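PDB 6TFX: ABC transporter substrate-binding protein from Rhizobium radiobacter, which binds the opine mannopinic acid as the periplasmic solute-binding component of an ABC importer, probably delivering it to the membrane transporter for uptake. Local coordinates for residues A[4-9]-A[218-223]; A[18-23]-A[34-39]; A[111-116]-A[126-131]; A[240-245]-A[463-468]; A[423-428]-A[442-447]. All blocks are in the same frame, centred on the assembly; numbering follows the deposited sequence. Where two conformers were deposited one is given.

Contact 1. Residues A[4-9]-A[218-223]; sequences TELSMG and ELDVEQ
With its CG swung beside the backbone N and anti to the carbonyl carbon (chi1 -58°), Asp220 turns its carboxylate toward Ser7, where OD2 accepts the hydrogen bond of Ser7 N at 2.9 Å. The arrangement opens a parallel pairing of strands 5-10 and 221-223, part of the large mixed sheet of this periplasmic binding protein. Asp220 OD2 uses its anti lone pair and the N-H points almost straight at it (169°), so the side chain stands in for the backbone acceptor that a regular strand would offer before Val221. An aspartate suits this place because its short chain spans the gap, while its other oxygen, OD1, forms a salt bridge with Lys3.

Ser7 O is gripped twice: Asp220 N lies 2.8 Å from it and Val221 N approaches in the carbonyl plane at 3.3 Å. Beyond this start the strands pair regularly, Met8 beside Val221 and Gly9 beside Glu222. Met8 and Val221 share one face of the sheet, their CB atoms 3.9 Å apart, and Trp464 touches both side chains there; a thioether and a branched aliphatic group are apt for so buried a surface. On the other face Leu219 bends over the neighbouring strand, its CD1 3.8 Å from Gly9 CA. Since Gly9 has no side chain, this methyl can lie directly against the backbone. The ladder goes on through Gly9 N, which donates to Val221 O, and closes where Gln223 N gives its hydrogen to Gly9 O at 2.9 Å.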
# COMPACT_ATOMS: atom_id res chain seq x y z
N THR A 4 0.17 2.20 -30.01
CA THR A 4 0.11 3.18 -28.93
C THR A 4 -0.95 2.81 -27.87
O THR A 4 -1.19 3.60 -26.97
CB THR A 4 -0.13 4.60 -29.48
OG1 THR A 4 -1.41 4.62 -30.11
CG2 THR A 4 0.98 5.07 -30.45
N GLU A 5 -1.56 1.62 -27.98
CA GLU A 5 -2.58 1.17 -27.03
C GLU A 5 -1.99 0.04 -26.17
O GLU A 5 -1.52 -0.96 -26.72
CB GLU A 5 -3.85 0.68 -27.75
CG GLU A 5 -4.47 1.76 -28.64
CD GLU A 5 -5.87 1.51 -29.18
OE1 GLU A 5 -6.33 0.35 -29.16
OE2 GLU A 5 -6.50 2.49 -29.63
N LEU A 6 -2.01 0.24 -24.83
CA LEU A 6 -1.49 -0.74 -23.87
C LEU A 6 -2.65 -1.43 -23.16
O LEU A 6 -3.52 -0.76 -22.61
CB LEU A 6 -0.58 -0.06 -22.83
CG LEU A 6 0.23 -0.99 -21.90
CD1 LEU A 6 1.50 -0.32 -21.44
CD2 LEU A 6 -0.57 -1.39 -20.67
N SER A 7 -2.64 -2.79 -23.15
CA SER A 7 -3.66 -3.56 -22.46
C SER A 7 -2.97 -4.24 -21.27
O SER A 7 -1.92 -4.88 -21.44
CB SER A 7 -4.31 -4.61 -23.35
OG SER A 7 -5.07 -3.98 -24.37
N MET A 8 -3.56 -4.11 -20.07
CA MET A 8 -2.99 -4.73 -18.87
C MET A 8 -4.04 -5.47 -18.07
O MET A 8 -5.16 -4.98 -17.94
CB MET A 8 -2.22 -3.74 -18.01
CG MET A 8 -2.98 -2.52 -17.62
SD MET A 8 -1.88 -1.27 -16.87
CE MET A 8 -1.29 -2.11 -15.48
N GLY A 9 -3.68 -6.66 -17.58
CA GLY A 9 -4.58 -7.50 -16.81
C GLY A 9 -4.15 -7.50 -15.36
O GLY A 9 -2.98 -7.75 -15.08
N GLU A 218 -3.52 -10.99 -25.86
CA GLU A 218 -4.56 -10.00 -25.55
C GLU A 218 -4.00 -8.92 -24.60
O GLU A 218 -4.53 -7.81 -24.55
CB GLU A 218 -5.77 -10.65 -24.85
CG GLU A 218 -6.62 -11.55 -25.72
CD GLU A 218 -7.65 -12.36 -24.95
OE1 GLU A 218 -8.22 -11.83 -23.97
OE2 GLU A 218 -7.87 -13.53 -25.32
N LEU A 219 -2.99 -9.28 -23.80
CA LEU A 219 -2.40 -8.36 -22.81
C LEU A 219 -0.95 -8.10 -23.09
O LEU A 219 -0.19 -9.02 -23.40
CB LEU A 219 -2.52 -8.93 -21.37
CG LEU A 219 -3.91 -9.32 -20.84
CD1 LEU A 219 -3.79 -10.05 -19.49
CD2 LEU A 219 -4.82 -8.12 -20.73
N ASP A 220 -0.53 -6.85 -22.91
CA ASP A 220 0.88 -6.50 -23.01
C ASP A 220 1.55 -6.66 -21.63
O ASP A 220 2.77 -6.81 -21.54
CB ASP A 220 1.02 -5.06 -23.48
CG ASP A 220 0.33 -4.86 -24.82
OD1 ASP A 220 0.77 -5.49 -25.82
OD2 ASP A 220 -0.67 -4.08 -24.87
N VAL A 221 0.75 -6.55 -20.57
CA VAL A 221 1.22 -6.65 -19.18
C VAL A 221 0.22 -7.46 -18.40
O VAL A 221 -0.98 -7.27 -18.55
CB VAL A 221 1.34 -5.23 -18.53
CG1 VAL A 221 1.71 -5.30 -17.04
CG2 VAL A 221 2.33 -4.36 -19.28
N GLU A 222 0.71 -8.32 -17.49
CA GLU A 222 -0.19 -9.03 -16.59
C GLU A 222 0.39 -9.11 -15.20
O GLU A 222 1.61 -9.31 -15.04
CB GLU A 222 -0.59 -10.41 -17.11
CG GLU A 222 0.50 -11.47 -16.99
CD GLU A 222 0.04 -12.90 -16.81
OE1 GLU A 222 0.84 -13.81 -17.13
OE2 GLU A 222 -1.10 -13.13 -16.34
N GLN A 223 -0.46 -8.93 -14.20
CA GLN A 223 -0.03 -9.11 -12.82
C GLN A 223 0.22 -10.60 -12.61
O GLN A 223 -0.54 -11.45 -13.10
CB GLN A 223 -1.11 -8.61 -11.86
CG GLN A 223 -0.68 -8.64 -10.39
CD GLN A 223 -1.62 -7.91 -9.50
OE1 GLN A 223 -2.64 -7.34 -9.94
NE2 GLN A 223 -1.30 -7.88 -8.19

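Contact 2. Residues A[18-23]-A[34-39]; sequences LDPHFA and YIYGAL
Tyr36 reaches across to the loop carrying Leu18 and Pro20, and the tightest part of the contact gathers round its phenol. Its OH donates a hydrogen bond to Leu18 O at 2.8 Å, the carbonyl lying at the ring edge near the ring plane while the hydroxyl sits 24° out of the carbonyl plane. Over one face comes Pro20, whose CD is 3.6 Å from Tyr36 CZ and 4.0 Å from the ring centroid, a CH-pi contact 29° off the ring normal. Ile35 CG2 lies against the opposite face, offset toward the rim, so that hydrocarbon touches the ring from both sides. A tyrosine fits here because its faces accept hydrocarbon while its hydroxyl serves a backbone carbonyl. The first torsion, chi1 -61°, sets CG beside the backbone N and aims the ring at the loop. Bond and packing together hold the loop between strand 5-10 and helix 26-35 against the chain leaving that helix, in the protein interior and away from the ligand pocket.

The looser part lies beside it, where Leu18 CD1 and Ile35 CD1 meet at 4.2 Å, their side chains crossing at about a right angle; Val172 touches both. Toward the partly exposed Phe22 the loop no longer touches 34-39 and is shaped from within: Asp19 OD1 accepts from His21 N in an Asx turn, and OD2 forms a salt bridge with Lys97. Across the contact, the phenol OH finds an acceptor in the buried Leu18 O, which probably offsets the cost of burying a hydroxyl among hydrocarbon.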
# COMPACT_ATOMS: atom_id res chain seq x y z
N LEU A 18 -11.48 6.13 -6.81
CA LEU A 18 -10.38 6.81 -7.47
C LEU A 18 -10.16 8.19 -6.84
O LEU A 18 -9.44 9.02 -7.40
CB LEU A 18 -10.51 6.82 -9.02
CG LEU A 18 -10.55 5.42 -9.67
CD1 LEU A 18 -10.76 5.51 -11.17
CD2 LEU A 18 -9.31 4.61 -9.33
N ASP A 19 -10.71 8.40 -5.60
CA ASP A 19 -10.37 9.59 -4.82
C ASP A 19 -9.05 9.17 -4.17
O ASP A 19 -9.00 8.17 -3.45
CB ASP A 19 -11.44 9.89 -3.75
CG ASP A 19 -11.07 11.00 -2.76
OD1 ASP A 19 -9.87 11.33 -2.65
OD2 ASP A 19 -11.98 11.51 -2.08
N PRO A 20 -7.93 9.88 -4.44
CA PRO A 20 -6.64 9.44 -3.89
C PRO A 20 -6.56 9.44 -2.38
O PRO A 20 -5.69 8.76 -1.82
CB PRO A 20 -5.64 10.44 -4.50
CG PRO A 20 -6.44 11.63 -4.85
CD PRO A 20 -7.78 11.09 -5.27
N HIS A 21 -7.45 10.21 -1.72
CA HIS A 21 -7.43 10.24 -0.25
C HIS A 21 -8.06 8.99 0.38
O HIS A 21 -8.02 8.85 1.61
CB HIS A 21 -8.08 11.52 0.31
CG HIS A 21 -7.43 12.77 -0.20
ND1 HIS A 21 -8.18 13.82 -0.70
CD2 HIS A 21 -6.12 13.09 -0.30
CE1 HIS A 21 -7.31 14.74 -1.08
NE2 HIS A 21 -6.06 14.35 -0.85
N PHE A 22 -8.66 8.10 -0.46
CA PHE A 22 -9.28 6.86 0.00
C PHE A 22 -8.72 5.61 -0.67
O PHE A 22 -8.86 4.53 -0.13
CB PHE A 22 -10.80 6.88 -0.14
CG PHE A 22 -11.44 7.85 0.81
CD1 PHE A 22 -11.69 7.48 2.14
CD2 PHE A 22 -11.85 9.11 0.38
CE1 PHE A 22 -12.30 8.38 3.03
CE2 PHE A 22 -12.49 10.00 1.26
CZ PHE A 22 -12.71 9.62 2.58
N ALA A 23 -8.16 5.75 -1.89
CA ALA A 23 -7.70 4.58 -2.63
C ALA A 23 -6.66 3.81 -1.82
O ALA A 23 -5.64 4.37 -1.43
CB ALA A 23 -7.13 5.01 -3.98
N TYR A 34 -1.63 6.76 -12.12
CA TYR A 34 -1.57 7.11 -13.57
C TYR A 34 -2.34 8.41 -13.84
O TYR A 34 -2.09 9.07 -14.84
CB TYR A 34 -2.23 6.00 -14.40
CG TYR A 34 -1.58 4.62 -14.32
CD1 TYR A 34 -0.40 4.42 -13.62
CD2 TYR A 34 -2.22 3.50 -14.84
CE1 TYR A 34 0.17 3.16 -13.49
CE2 TYR A 34 -1.65 2.23 -14.75
CZ TYR A 34 -0.45 2.06 -14.08
OH TYR A 34 0.06 0.78 -13.96
N ILE A 35 -3.33 8.72 -12.99
CA ILE A 35 -4.24 9.86 -13.18
C ILE A 35 -3.77 11.13 -12.53
O ILE A 35 -4.06 12.21 -13.06
CB ILE A 35 -5.64 9.47 -12.60
CG1 ILE A 35 -6.21 8.20 -13.30
CG2 ILE A 35 -6.66 10.64 -12.63
CD1 ILE A 35 -7.32 7.47 -12.44
N TYR A 36 -3.17 11.02 -11.32
CA TYR A 36 -2.82 12.20 -10.54
C TYR A 36 -1.32 12.42 -10.41
O TYR A 36 -0.51 11.49 -10.60
CB TYR A 36 -3.36 12.02 -9.13
CG TYR A 36 -4.85 11.87 -9.03
CD1 TYR A 36 -5.68 12.99 -8.96
CD2 TYR A 36 -5.45 10.61 -8.97
CE1 TYR A 36 -7.06 12.86 -8.86
CE2 TYR A 36 -6.83 10.47 -8.87
CZ TYR A 36 -7.63 11.60 -8.79
OH TYR A 36 -8.99 11.47 -8.62
N GLY A 37 -1.00 13.62 -9.97
CA GLY A 37 0.34 14.03 -9.57
C GLY A 37 0.29 14.71 -8.20
O GLY A 37 -0.78 14.79 -7.58
N ALA A 38 1.43 15.22 -7.74
CA ALA A 38 1.48 15.86 -6.43
C ALA A 38 2.43 17.07 -6.50
O ALA A 38 2.93 17.41 -7.58
CB ALA A 38 1.97 14.83 -5.41
N LEU A 39 2.70 17.72 -5.34
CA LEU A 39 3.68 18.82 -5.34
C LEU A 39 5.06 18.29 -5.79
O LEU A 39 5.75 18.94 -6.58
CB LEU A 39 3.80 19.39 -3.94
CG LEU A 39 2.65 20.32 -3.51
CD1 LEU A 39 2.70 20.61 -2.01
CD2 LEU A 39 2.69 21.64 -4.30

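Contact 3. Residues A[111-116]-A[126-131]; sequences AAIQKV and ITLTRR
Lys115 and Thr127 stand side by side on one face of the paired strands, Lys115 CG 3.8 Å from Thr127 CB. With chi1 at 45°, CG of Lys115 sits between its backbone N and carbonyl carbon, which lays the long aliphatic chain along the threonine while the ammonium extends outward. Gln114 points the same way, its OE1 3.6 Å from Thr127 CG2, and its CB rests on Thr129 CG2. Polar groups on flexible stems suit this outer surface. The inward face is hydrocarbon: Val116 and Ile126 run alongside one another, CG1 to CG1 at 4.1 Å, against Leu95 of helix 88-98, whereas Ile113 and Leu128 slant past each other.

Strands 113-118 and 123-128 form a beta hairpin, interrupted by a classic beta bulge in which Gln114 and Lys115 both face Thr127. Its carbonyl O consequently accepts two hydrogen bonds, from Gln114 N at 2.8 Å and from Lys115 N at 3.1 Å. Thr127 N returns a bond to Lys115 O, 2.9 Å away. Past the strand ends, Ala112 O receives Thr129 N at 2.8 Å in a nearly straight bond (173°). The small Ala112 CB lies over one face of the Arg130 guanidinium, offset toward its rim and 4.0 Å from NH2.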
# COMPACT_ATOMS: atom_id res chain seq x y z
N ALA A 111 -0.71 14.71 10.76
CA ALA A 111 -1.00 15.31 12.06
C ALA A 111 -0.09 16.48 12.42
O ALA A 111 -0.51 17.35 13.20
CB ALA A 111 -0.98 14.26 13.15
N ALA A 112 1.15 16.53 11.86
CA ALA A 112 2.08 17.61 12.20
C ALA A 112 1.92 18.85 11.35
O ALA A 112 2.63 19.84 11.57
CB ALA A 112 3.51 17.11 12.15
N ILE A 113 1.02 18.82 10.34
CA ILE A 113 0.80 20.01 9.53
C ILE A 113 -0.11 20.95 10.33
O ILE A 113 -1.16 20.51 10.81
CB ILE A 113 0.18 19.66 8.14
CG1 ILE A 113 1.21 18.90 7.25
CG2 ILE A 113 -0.31 20.93 7.44
CD1 ILE A 113 0.70 18.64 5.73
N GLN A 114 0.28 22.23 10.48
CA GLN A 114 -0.55 23.20 11.20
C GLN A 114 -1.48 23.90 10.21
O GLN A 114 -2.69 23.96 10.43
CB GLN A 114 0.33 24.23 11.92
CG GLN A 114 -0.49 25.11 12.83
CD GLN A 114 0.20 26.41 13.17
OE1 GLN A 114 1.42 26.47 13.32
NE2 GLN A 114 -0.60 27.47 13.33
N LYS A 115 -0.90 24.47 9.12
CA LYS A 115 -1.72 25.14 8.12
C LYS A 115 -1.13 25.06 6.73
O LYS A 115 0.07 24.81 6.57
CB LYS A 115 -2.07 26.59 8.52
CG LYS A 115 -0.92 27.39 9.06
CD LYS A 115 -1.41 28.68 9.74
CE LYS A 115 -0.23 29.57 10.06
NZ LYS A 115 -0.66 30.84 10.71
N VAL A 116 -2.00 25.23 5.72
CA VAL A 116 -1.61 25.23 4.30
C VAL A 116 -2.31 26.47 3.76
O VAL A 116 -3.54 26.60 3.87
CB VAL A 116 -2.06 23.95 3.55
CG1 VAL A 116 -1.52 23.96 2.12
CG2 VAL A 116 -1.60 22.69 4.29
N ILE A 126 3.33 25.95 3.64
CA ILE A 126 2.92 24.89 4.57
C ILE A 126 3.65 25.16 5.89
O ILE A 126 4.88 25.25 5.90
CB ILE A 126 3.27 23.49 4.03
CG1 ILE A 126 2.52 23.24 2.69
CG2 ILE A 126 2.96 22.40 5.07
CD1 ILE A 126 2.93 21.99 1.96
N THR A 127 2.90 25.31 6.98
CA THR A 127 3.49 25.56 8.29
C THR A 127 3.26 24.29 9.10
O THR A 127 2.15 23.73 9.10
CB THR A 127 2.79 26.76 8.97
OG1 THR A 127 2.96 27.92 8.14
CG2 THR A 127 3.34 27.06 10.38
N LEU A 128 4.31 23.85 9.81
CA LEU A 128 4.30 22.63 10.61
C LEU A 128 4.27 22.96 12.09
O LEU A 128 4.79 24.01 12.50
CB LEU A 128 5.58 21.80 10.32
CG LEU A 128 5.86 21.51 8.84
CD1 LEU A 128 7.19 20.75 8.66
CD2 LEU A 128 4.72 20.74 8.21
N THR A 129 3.73 22.03 12.89
CA THR A 129 3.71 22.18 14.35
C THR A 129 5.08 21.81 14.94
O THR A 129 5.36 22.12 16.09
CB THR A 129 2.61 21.30 14.98
OG1 THR A 129 2.96 19.92 14.82
CG2 THR A 129 1.24 21.56 14.40
N ARG A 130 5.91 21.08 14.16
CA ARG A 130 7.25 20.65 14.58
C ARG A 130 7.98 20.17 13.33
O ARG A 130 7.34 19.98 12.30
CB ARG A 130 7.18 19.51 15.61
CG ARG A 130 6.44 18.32 15.06
CD ARG A 130 6.75 17.06 15.78
NE ARG A 130 5.90 15.97 15.30
CZ ARG A 130 6.23 15.12 14.33
NH1 ARG A 130 7.38 15.25 13.68
NH2 ARG A 130 5.40 14.14 13.98
N ARG A 131 9.30 19.96 13.41
CA ARG A 131 9.99 19.46 12.21
C ARG A 131 9.50 18.08 11.81
O ARG A 131 9.21 17.24 12.68
CB ARG A 131 11.50 19.46 12.43
CG ARG A 131 12.06 20.87 12.29
CD ARG A 131 13.55 20.97 12.59
NE ARG A 131 13.83 20.91 14.03
CZ ARG A 131 13.66 21.93 14.87
NH1 ARG A 131 13.22 23.11 14.43
NH2 ARG A 131 13.93 21.78 16.16

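Contact 4. Residues A[240-245]-A[463-468]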
# COMPACT_ATOMS: atom_id res chain seq x y z
N ASN A 240 9.07 -12.76 -22.94
CA ASN A 240 8.52 -12.23 -21.69
C ASN A 240 9.62 -11.72 -20.78
O ASN A 240 10.73 -12.25 -20.77
CB ASN A 240 7.75 -13.32 -20.96
CG ASN A 240 6.53 -13.83 -21.68
OD1 ASN A 240 5.92 -13.14 -22.51
ND2 ASN A 240 6.13 -15.04 -21.37
N VAL A 241 9.29 -10.68 -20.01
CA VAL A 241 10.16 -10.09 -19.01
C VAL A 241 9.32 -10.06 -17.74
O VAL A 241 8.17 -9.62 -17.78
CB VAL A 241 10.64 -8.66 -19.38
CG1 VAL A 241 11.40 -8.00 -18.23
CG2 VAL A 241 11.50 -8.68 -20.65
N VAL A 242 9.88 -10.55 -16.63
CA VAL A 242 9.17 -10.48 -15.36
C VAL A 242 9.85 -9.40 -14.51
O VAL A 242 11.07 -9.44 -14.32
CB VAL A 242 9.03 -11.83 -14.61
CG1 VAL A 242 8.34 -11.63 -13.26
CG2 VAL A 242 8.25 -12.84 -15.45
N ASP A 243 9.06 -8.42 -14.06
CA ASP A 243 9.55 -7.36 -13.19
C ASP A 243 9.15 -7.71 -11.76
O ASP A 243 7.98 -8.02 -11.53
CB ASP A 243 8.93 -6.01 -13.57
CG ASP A 243 9.46 -5.44 -14.88
OD1 ASP A 243 10.71 -5.42 -15.06
OD2 ASP A 243 8.63 -5.04 -15.72
N THR A 244 10.13 -7.68 -10.82
CA THR A 244 9.85 -7.88 -9.39
C THR A 244 10.03 -6.49 -8.83
O THR A 244 11.10 -5.89 -9.01
CB THR A 244 10.73 -8.97 -8.76
OG1 THR A 244 12.10 -8.61 -8.92
CG2 THR A 244 10.45 -10.35 -9.36
N ILE A 245 8.96 -5.93 -8.23
CA ILE A 245 8.86 -4.51 -7.88
C ILE A 245 8.88 -4.26 -6.39
O ILE A 245 8.07 -4.82 -5.64
CB ILE A 245 7.57 -3.89 -8.53
CG1 ILE A 245 7.36 -4.39 -9.99
CG2 ILE A 245 7.56 -2.35 -8.44
CD1 ILE A 245 6.05 -3.98 -10.66
N THR A 463 4.95 -8.72 -8.46
CA THR A 463 5.42 -9.51 -9.61
C THR A 463 4.51 -9.21 -10.79
O THR A 463 3.29 -9.34 -10.67
CB THR A 463 5.40 -11.02 -9.31
OG1 THR A 463 4.11 -11.37 -8.80
CG2 THR A 463 6.47 -11.44 -8.32
N TRP A 464 5.10 -8.80 -11.91
CA TRP A 464 4.33 -8.46 -13.11
C TRP A 464 5.09 -8.89 -14.34
O TRP A 464 6.32 -8.79 -14.36
CB TRP A 464 4.10 -6.93 -13.15
CG TRP A 464 3.17 -6.42 -12.08
CD1 TRP A 464 3.44 -6.25 -10.74
CD2 TRP A 464 1.84 -5.93 -12.27
NE1 TRP A 464 2.33 -5.77 -10.09
CE2 TRP A 464 1.34 -5.53 -11.01
CE3 TRP A 464 1.04 -5.74 -13.41
CZ2 TRP A 464 0.07 -4.97 -10.85
CZ3 TRP A 464 -0.24 -5.21 -13.24
CH2 TRP A 464 -0.70 -4.83 -11.97
N ALA A 465 4.38 -9.43 -15.35
CA ALA A 465 5.03 -9.87 -16.58
C ALA A 465 4.67 -8.91 -17.71
O ALA A 465 3.58 -8.33 -17.71
CB ALA A 465 4.58 -11.27 -16.95
N ARG A 466 5.58 -8.71 -18.64
CA ARG A 466 5.33 -7.85 -19.79
C ARG A 466 6.04 -8.47 -20.98
O ARG A 466 6.92 -9.32 -20.82
CB ARG A 466 5.86 -6.43 -19.56
CG ARG A 466 7.38 -6.34 -19.41
CD ARG A 466 7.82 -4.90 -19.38
NE ARG A 466 9.17 -4.77 -18.84
CZ ARG A 466 10.27 -4.70 -19.58
NH1 ARG A 466 10.20 -4.80 -20.90
NH2 ARG A 466 11.46 -4.56 -19.00
N LYS A 467 5.65 -8.03 -22.17
CA LYS A 467 6.32 -8.45 -23.38
C LYS A 467 7.56 -7.55 -23.53
O LYS A 467 7.49 -6.38 -23.14
CB LYS A 467 5.36 -8.32 -24.58
CG LYS A 467 4.16 -9.28 -24.52
CD LYS A 467 4.58 -10.74 -24.75
CE LYS A 467 3.46 -11.71 -24.46
NZ LYS A 467 3.94 -13.11 -24.52
N ASN A 468 8.70 -8.07 -24.06
CA ASN A 468 9.90 -7.23 -24.17
C ASN A 468 9.76 -6.09 -25.21
O ASN A 468 10.66 -5.25 -25.30
CB ASN A 468 11.18 -8.04 -24.40
CG ASN A 468 11.25 -8.80 -25.70
OD1 ASN A 468 10.32 -8.79 -26.52
ND2 ASN A 468 12.36 -9.48 -25.90
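Asp243 and Arg466 form the salt bridge of this contact, Arg466 NE donating to Asp243 OD2 at 3.2 Å. The oxygen is met on its syn side and lies close to the guanidinium plane, while the carboxylate is turned 29° against that plane. Asp243 OD2 also accepts from Trp472 NE1, so a single oxygen holds two donors. At the far end Lys467 NZ reaches Asn240 OD1 at 2.8 Å, in the amide carbonyl plane; the lysine chain bends at chi2 (-70°) to curl back to it. The long lysine suits a pair whose CB atoms diverge, since it can return to the short asparagine.

Four backbone bonds pair Val241 with Arg466 and Asp243 with Trp464, as in Asp243 N to Trp464 O at 2.8 Å. Packing fills in around them. Val241 CG1 lies over one face of the Arg466 guanidinium, 3.5 Å from NH2, its branched hydrocarbon shielding that flat surface. On the other side of the sheet Val242 CG2 and the small Ala465 CB stand 4.3 Å apart, against Leu234 of helix 228-235. Ile245 CD1 meets Trp464 CD1 obliquely at 3.5 Å. The regular alternation of hydrogen-bonded and non-hydrogen-bonded pairs is that of an antiparallel beta ladder; strand 454-467 here runs between 240-255 and 221-223 in the solute-binding fold.

Contact 5. Residues A[423-428]-A[442-447]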
# COMPACT_ATOMS: atom_id res chain seq x y z
N LYS A 423 3.72 4.47 23.98
CA LYS A 423 4.73 5.42 24.46
C LYS A 423 6.01 5.37 23.63
O LYS A 423 6.59 6.42 23.35
CB LYS A 423 5.05 5.17 25.94
CG LYS A 423 3.82 5.31 26.85
CD LYS A 423 3.18 6.70 26.85
CE LYS A 423 1.75 6.66 27.34
NZ LYS A 423 1.19 8.02 27.53
N GLN A 424 6.45 4.17 23.23
CA GLN A 424 7.67 4.03 22.42
C GLN A 424 7.48 4.62 21.02
O GLN A 424 8.37 5.28 20.49
CB GLN A 424 8.08 2.55 22.31
CG GLN A 424 8.58 1.97 23.63
CD GLN A 424 7.50 1.63 24.64
OE1 GLN A 424 6.31 1.55 24.32
NE2 GLN A 424 7.89 1.39 25.89
N ILE A 425 6.30 4.37 20.43
CA ILE A 425 6.00 4.88 19.08
C ILE A 425 5.99 6.42 19.12
O ILE A 425 6.61 7.07 18.28
CB ILE A 425 4.66 4.28 18.59
CG1 ILE A 425 4.84 2.77 18.31
CG2 ILE A 425 4.20 5.01 17.31
CD1 ILE A 425 3.53 2.00 18.05
N GLU A 426 5.28 7.00 20.10
CA GLU A 426 5.20 8.45 20.21
C GLU A 426 6.57 9.07 20.49
O GLU A 426 6.90 10.09 19.88
CB GLU A 426 4.24 8.82 21.34
CG GLU A 426 2.81 8.48 21.00
CD GLU A 426 1.86 8.71 22.16
OE1 GLU A 426 2.09 9.65 22.95
OE2 GLU A 426 0.88 7.93 22.28
N ALA A 427 7.34 8.48 21.43
CA ALA A 427 8.67 9.05 21.75
C ALA A 427 9.61 8.93 20.55
O ALA A 427 10.36 9.86 20.28
CB ALA A 427 9.28 8.36 22.96
N ALA A 428 9.54 7.81 19.80
CA ALA A 428 10.44 7.63 18.64
C ALA A 428 10.14 8.65 17.55
O ALA A 428 11.05 9.16 16.89
CB ALA A 428 10.29 6.22 18.08
N LYS A 442 12.83 -0.08 17.77
CA LYS A 442 13.07 -1.51 18.01
C LYS A 442 12.34 -1.99 19.27
O LYS A 442 11.74 -3.07 19.26
CB LYS A 442 14.59 -1.80 18.12
CG LYS A 442 15.31 -1.57 16.79
CD LYS A 442 16.74 -2.09 16.94
CE LYS A 442 17.50 -2.02 15.64
NZ LYS A 442 18.91 -2.49 15.82
N GLU A 443 12.35 -1.18 20.35
CA GLU A 443 11.64 -1.52 21.58
C GLU A 443 10.13 -1.72 21.28
O GLU A 443 9.52 -2.68 21.77
CB GLU A 443 11.85 -0.44 22.64
CG GLU A 443 11.20 -0.74 23.98
CD GLU A 443 11.34 0.35 25.04
OE1 GLU A 443 12.03 1.36 24.78
OE2 GLU A 443 10.72 0.21 26.12
N ALA A 444 9.56 -0.85 20.42
CA ALA A 444 8.13 -1.00 20.05
C ALA A 444 7.92 -2.36 19.35
O ALA A 444 6.99 -3.08 19.69
CB ALA A 444 7.72 0.14 19.12
N GLN A 445 8.79 -2.72 18.40
CA GLN A 445 8.63 -4.00 17.69
C GLN A 445 8.71 -5.19 18.65
O GLN A 445 7.89 -6.10 18.57
CB GLN A 445 9.67 -4.14 16.58
CG GLN A 445 9.37 -3.16 15.43
CD GLN A 445 10.59 -2.94 14.56
OE1 GLN A 445 10.95 -3.80 13.76
NE2 GLN A 445 11.24 -1.79 14.72
N LYS A 446 9.69 -5.17 19.59
CA LYS A 446 9.85 -6.25 20.57
C LYS A 446 8.59 -6.40 21.43
O LYS A 446 8.17 -7.53 21.72
CB LYS A 446 11.07 -5.99 21.47
CG LYS A 446 12.39 -6.19 20.73
CD LYS A 446 13.54 -6.16 21.72
CE LYS A 446 14.84 -6.61 21.08
NZ LYS A 446 15.34 -5.61 20.12
N LEU A 447 7.98 -5.27 21.82
CA LEU A 447 6.77 -5.33 22.64
C LEU A 447 5.61 -5.90 21.85
O LEU A 447 4.80 -6.65 22.40
CB LEU A 447 6.39 -3.92 23.12
CG LEU A 447 7.31 -3.31 24.18
CD1 LEU A 447 7.11 -1.81 24.28
CD2 LEU A 447 7.10 -3.98 25.54
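The polar link between helices 422-430 and 434-450 is Gln424 NE2 donating to Glu443 OE2 at 3.1 Å. The bond is bent (139° at the hydrogen), and the donor comes from well above the carboxylate plane, with amide and carboxylate steeply turned against each other. Gln424 folds at chi2 (77°), which swings its amide up beside the glutamate; Glu443, extended with CG anti to its backbone N, comes across it at about a right angle. Both residues sit toward the surface, where long polar groups are at home.

Nonpolar contact lies beneath. Ala444 CB touches Gln424 CB and Ile425 CG1, each at 4.0 Å, and this methyl permits the two backbones to come close, the CA atoms of Gln424 and Ala444 being 5.6 Å apart.

Van der Waals contacts of hydrocarbon with polar groups complete the set: Gln424 CG lies 3.5 Å from Glu443 CD, and Leu447 CD1 3.5 Å from Gln424 OE1.

The helices thus pack as an antiparallel helical hairpin, their local axes 8.7 Å apart at 162°. It stands beside the magnesium site of Cys418 and Cys453; the Leu447 side chain is about 7 Å from the bound magnesium ion. A neutral amide facing a carboxylate suggests a modest link, probably tolerant of solvent, laid over a small apolar core.

Overall arrangement
Contacts 1 and 4 share the large mixed sheet: strand 221-223 lies next to strand 454-467, and Glu222 O is 2.8 Å from Ala465 N, a probable hydrogen bond, so the two ladders run into one another. Contact 1 is the more buried, contact 4 mixing sheltered packing with a salt bridge and a lysine-amide bond. Contact 2 is wholly buried and relies on one aromatic ring; it touches contact 1 through Met8 and Tyr34, and contact 3 through Leu39 and Ile126. Contacts 3 and 5 are partly buried, each with polar groups outside and hydrocarbon within, but a hairpin ladder holds the former and side chains alone the latter, whose centre is about 44 Å from that of contact 1.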